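PDB 6DRU: glycosyl hydrolases family 31 family protein from Aspergillus niger, which removes alpha-linked xylose from the non-reducing terminal glucose of xyloglucan oligosaccharides. Local coordinates for residues Tyr335-Leu338 against Gln339-Leu343; Val170-Asn173 against Ser174-Pro177. One frame throughout, in Å; residues are numbered along the deposited sequence.

Contact 1 (Tyr335-Leu338 against Gln339-Leu343); sequences YAAL and QANGL
A337 and N341 meet at a single carbonyl oxygen. N341 offers A337 O both its backbone N, at 3.1 Å, and its side-chain ND2, at 2.9 Å, and the two donors arrive from opposite faces of the carbonyl plane. The side-chain bond is nearly straight (173°), with the oxygen lying in the plane of the N341 amide. That amide folds back because CG sits beside the backbone N and anti to the carbonyl carbon (chi1 -68°). Just before it, Q339 N and A340 N make the ordinary helical bonds to Y335 O and A336 O.

N341 is where the chain leaves helical geometry, and the end is closed as a Schellman motif. L343 N reaches back five residues to L338 O (3.0 Å), while inside that loop G342 N makes a weak bond to Q339 O. G342 takes the positive phi that the reversal needs. The apolar half of the motif is L338 CD2 against L343 CB, 3.8 Å apart, with the two side chains crossing at about a right angle.

At the other end, Y335 and Q339 run alongside each other. The amide of Q339 stands almost perpendicular to the tyrosine ring (88°), and its NE2 makes a weak, bent bond of 2.9 Å to Y335 OH. The stronger partner of that hydroxyl is Q411 NE2 of the third subunit, where I415 and F420 also pack on this side of the helix.

Within the TIM-barrel domain, L338 and L343 rest on F375 of helix 370-385, and Y335 and L338 touch V328 of strand 319-328; Y335 and Q339, which also meet the third subunit, lie against R363 of strand 360-364.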
loop_
_atom_site.group_PDB
_atom_site.type_symbol
_atom_site.label_atom_id
_atom_site.label_comp_id
_atom_site.label_asym_id
_atom_site.label_seq_id
_atom_site.Cartn_x
_atom_site.Cartn_y
_atom_site.Cartn_z
ATOM N N TYR A 335 -0.021 -14.079 30.571
ATOM C CA TYR A 335 -0.012 -12.942 29.654
ATOM C C TYR A 335 1.366 -12.300 29.559
ATOM O O TYR A 335 1.831 -11.975 28.460
ATOM C CB TYR A 335 -1.048 -11.904 30.080
ATOM C CG TYR A 335 -0.959 -10.623 29.282
ATOM C CD1 TYR A 335 -1.203 -10.618 27.914
ATOM C CD2 TYR A 335 -0.626 -9.422 29.891
ATOM C CE1 TYR A 335 -1.120 -9.452 27.177
ATOM C CE2 TYR A 335 -0.541 -8.248 29.161
ATOM C CZ TYR A 335 -0.789 -8.270 27.805
ATOM O OH TYR A 335 -0.709 -7.108 27.072
ATOM N N ALA A 336 2.035 -12.100 30.697
ATOM C CA ALA A 336 3.340 -11.448 30.675
ATOM C C ALA A 336 4.371 -12.290 29.932
ATOM O O ALA A 336 5.145 -11.764 29.124
ATOM C CB ALA A 336 3.806 -11.161 32.102
ATOM N N ALA A 337 4.391 -13.600 30.186
ATOM C CA ALA A 337 5.355 -14.468 29.516
ATOM C C ALA A 337 5.066 -14.571 28.024
ATOM O O ALA A 337 5.991 -14.541 27.204
ATOM C CB ALA A 337 5.351 -15.852 30.161
ATOM N N LEU A 338 3.789 -14.702 27.654
ATOM C CA LEU A 338 3.429 -14.777 26.241
ATOM C C LEU A 338 3.789 -13.490 25.515
ATOM O O LEU A 338 4.211 -13.518 24.353
ATOM C CB LEU A 338 1.934 -15.062 26.099
ATOM C CG LEU A 338 1.462 -16.461 26.487
ATOM C CD1 LEU A 338 -0.029 -16.453 26.767
ATOM C CD2 LEU A 338 1.793 -17.437 25.373
ATOM N N GLN A 339 3.625 -12.350 26.187
ATOM C CA GLN A 339 3.943 -11.068 25.571
ATOM C C GLN A 339 5.449 -10.883 25.422
ATOM O O GLN A 339 5.921 -10.401 24.386
ATOM C CB GLN A 339 3.341 -9.934 26.399
ATOM C CG GLN A 339 3.338 -8.592 25.704
ATOM C CD GLN A 339 2.275 -8.504 24.634
ATOM O OE1 GLN A 339 2.566 -8.614 23.444
ATOM N NE2 GLN A 339 1.032 -8.302 25.054
ATOM N N ALA A 340 6.217 -11.276 26.442
ATOM C CA ALA A 340 7.650 -10.997 26.447
ATOM C C ALA A 340 8.396 -11.864 25.442
ATOM O O ALA A 340 9.345 -11.400 24.800
ATOM C CB ALA A 340 8.216 -11.198 27.852
ATOM N N ASN A 341 7.993 -13.122 25.297
ATOM C CA ASN A 341 8.659 -14.051 24.396
ATOM C C ASN A 341 8.105 -14.003 22.976
ATOM O O ASN A 341 8.472 -14.849 22.152
ATOM C CB ASN A 341 8.570 -15.472 24.953
ATOM C CG ASN A 341 9.391 -15.648 26.215
ATOM O OD1 ASN A 341 10.581 -15.962 26.157
ATOM N ND2 ASN A 341 8.762 -15.434 27.364
ATOM N N GLY A 342 7.238 -13.041 22.675
ATOM C CA GLY A 342 6.703 -12.908 21.329
ATOM C C GLY A 342 5.905 -14.105 20.861
ATOM O O GLY A 342 6.063 -14.545 19.716
ATOM N N LEU A 343 5.051 -14.646 21.727
ATOM C CA LEU A 343 4.236 -15.804 21.393
ATOM C C LEU A 343 2.800 -15.429 21.058
ATOM O O LEU A 343 1.941 -16.312 20.976
ATOM C CB LEU A 343 4.257 -16.810 22.543
ATOM C CG LEU A 343 5.632 -17.142 23.123
ATOM C CD1 LEU A 343 5.491 -18.122 24.274
ATOM C CD2 LEU A 343 6.550 -17.695 22.044
#

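Contact 2 (Val170-Asn173 against Ser174-Pro177); sequences VNFN and SYIP
Y175 N donates to F172 O at 2.9 Å, the bond that closes a type II turn with N173 and S174 at its corners. S174 takes the positive phi of the third position. With the weak return bond from F172 N to Y175 O (3.4 Å), this makes F172 and Y175 a single antiparallel hydrogen-bonded pair.

Their side chains leave on the same side of this tight turn. The two rings are nearly parallel (11°) but slid apart, with centroids 4.7 Å from each other, and Y175 CB rather than its ring covers a face of F172, 3.7 Å from the centroid. Y175 has CG anti to its own nitrogen (chi1 -174°), which carries the ring on past F172 until its edge meets V170 O in plane, 3.3 Å from CD2. Its hydroxyl bonds to D168 O. Further from the turn, N171 OD1 approaches P177 CD at 3.3 Å.

At the tip, N173 OD1 accepts from the backbone N of D487, the assigned proton donor, while its ND2 bonds to E404. A type II turn in the loop leading into strand 176-183 thus reaches the GH31 active site, with the N173 side chain about 5 Å from the bound xylose.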
loop_
_atom_site.group_PDB
_atom_site.type_symbol
_atom_site.label_atom_id
_atom_site.label_comp_id
_atom_site.label_asym_id
_atom_site.label_seq_id
_atom_site.Cartn_x
_atom_site.Cartn_y
_atom_site.Cartn_z
ATOM N N VAL A 170 -11.189 -17.201 3.399
ATOM C CA VAL A 170 -11.077 -16.556 4.703
ATOM C C VAL A 170 -11.909 -17.368 5.687
ATOM O O VAL A 170 -13.095 -17.617 5.449
ATOM C CB VAL A 170 -11.522 -15.079 4.669
ATOM C CG1 VAL A 170 -12.838 -14.922 3.927
ATOM C CG2 VAL A 170 -11.630 -14.524 6.080
ATOM N N ASN A 171 -11.285 -17.795 6.779
ATOM C CA ASN A 171 -11.917 -18.732 7.698
ATOM C C ASN A 171 -12.828 -18.020 8.689
ATOM O O ASN A 171 -12.511 -16.933 9.177
ATOM C CB ASN A 171 -10.853 -19.523 8.459
ATOM C CG ASN A 171 -10.034 -20.419 7.554
ATOM O OD1 ASN A 171 -10.341 -20.574 6.372
ATOM N ND2 ASN A 171 -8.984 -21.017 8.106
ATOM N N PHE A 172 -13.967 -18.644 8.977
ATOM C CA PHE A 172 -14.823 -18.250 10.090
ATOM C C PHE A 172 -15.703 -19.441 10.455
ATOM O O PHE A 172 -15.627 -20.504 9.833
ATOM C CB PHE A 172 -15.643 -16.992 9.771
ATOM C CG PHE A 172 -16.486 -17.094 8.531
ATOM C CD1 PHE A 172 -17.740 -17.683 8.570
ATOM C CD2 PHE A 172 -16.037 -16.563 7.332
ATOM C CE1 PHE A 172 -18.521 -17.761 7.433
ATOM C CE2 PHE A 172 -16.812 -16.638 6.191
ATOM C CZ PHE A 172 -18.055 -17.238 6.240
ATOM N N ASN A 173 -16.526 -19.254 11.487
ATOM C CA ASN A 173 -17.330 -20.327 12.067
ATOM C C ASN A 173 -18.126 -21.073 11.002
ATOM O O ASN A 173 -18.942 -20.478 10.292
ATOM C CB ASN A 173 -18.273 -19.742 13.123
ATOM C CG ASN A 173 -18.795 -20.789 14.091
ATOM O OD1 ASN A 173 -19.020 -21.940 13.719
ATOM N ND2 ASN A 173 -18.990 -20.390 15.343
ATOM N N SER A 174 -17.867 -22.381 10.896
ATOM C CA SER A 174 -18.531 -23.346 10.008
ATOM C C SER A 174 -18.079 -23.233 8.557
ATOM O O SER A 174 -18.675 -23.885 7.685
ATOM C CB SER A 174 -20.058 -23.227 10.052
ATOM O OG SER A 174 -20.503 -22.167 9.225
ATOM N N TYR A 175 -17.048 -22.443 8.263
ATOM C CA TYR A 175 -16.630 -22.156 6.892
ATOM C C TYR A 175 -15.122 -22.379 6.800
ATOM O O TYR A 175 -14.338 -21.535 7.245
ATOM C CB TYR A 175 -17.015 -20.731 6.506
ATOM C CG TYR A 175 -16.768 -20.351 5.062
ATOM C CD1 TYR A 175 -17.626 -20.770 4.054
ATOM C CD2 TYR A 175 -15.690 -19.552 4.713
ATOM C CE1 TYR A 175 -17.409 -20.413 2.735
ATOM C CE2 TYR A 175 -15.463 -19.192 3.398
ATOM C CZ TYR A 175 -16.324 -19.624 2.413
ATOM O OH TYR A 175 -16.099 -19.264 1.106
ATOM N N ILE A 176 -14.718 -23.509 6.227
ATOM C CA ILE A 176 -13.303 -23.851 6.099
ATOM C C ILE A 176 -12.944 -23.971 4.623
ATOM O O ILE A 176 -12.853 -25.090 4.100
ATOM C CB ILE A 176 -12.971 -25.154 6.842
ATOM C CG1 ILE A 176 -13.647 -25.181 8.212
ATOM C CG2 ILE A 176 -11.464 -25.308 6.993
ATOM C CD1 ILE A 176 -13.668 -26.553 8.845
ATOM N N PRO A 177 -12.729 -22.860 3.918
ATOM C CA PRO A 177 -12.388 -22.948 2.491
ATOM C C PRO A 177 -11.006 -23.556 2.299
ATOM O O PRO A 177 -10.017 -23.077 2.859
ATOM C CB PRO A 177 -12.438 -21.490 2.023
ATOM C CG PRO A 177 -12.165 -20.698 3.257
ATOM C CD PRO A 177 -12.778 -21.468 4.391
#

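Overall arrangement
Contact 1 is peripheral, about 31 Å from the centre of the chain, and contact 2 is deep, about 10 Å from it. Their centres stand 28 Å apart and they share no helix or strand: 335-343 is a short helix with its end in the TIM-barrel domain, whereas 170-177 runs from the loop after strand 166-168 into the start of strand 176-183. Both reverse the chain with the help of a residue at positive phi, G342 in one and S174 in the other. Both are closed by backbone bonds, but contact 1 adds a side-chain amide and a leucine pair, contact 2 a slid-apart aromatic pair and a polar tip at the catalytic site. Contact 1 meets the second and third subunits, contact 2 the fourth.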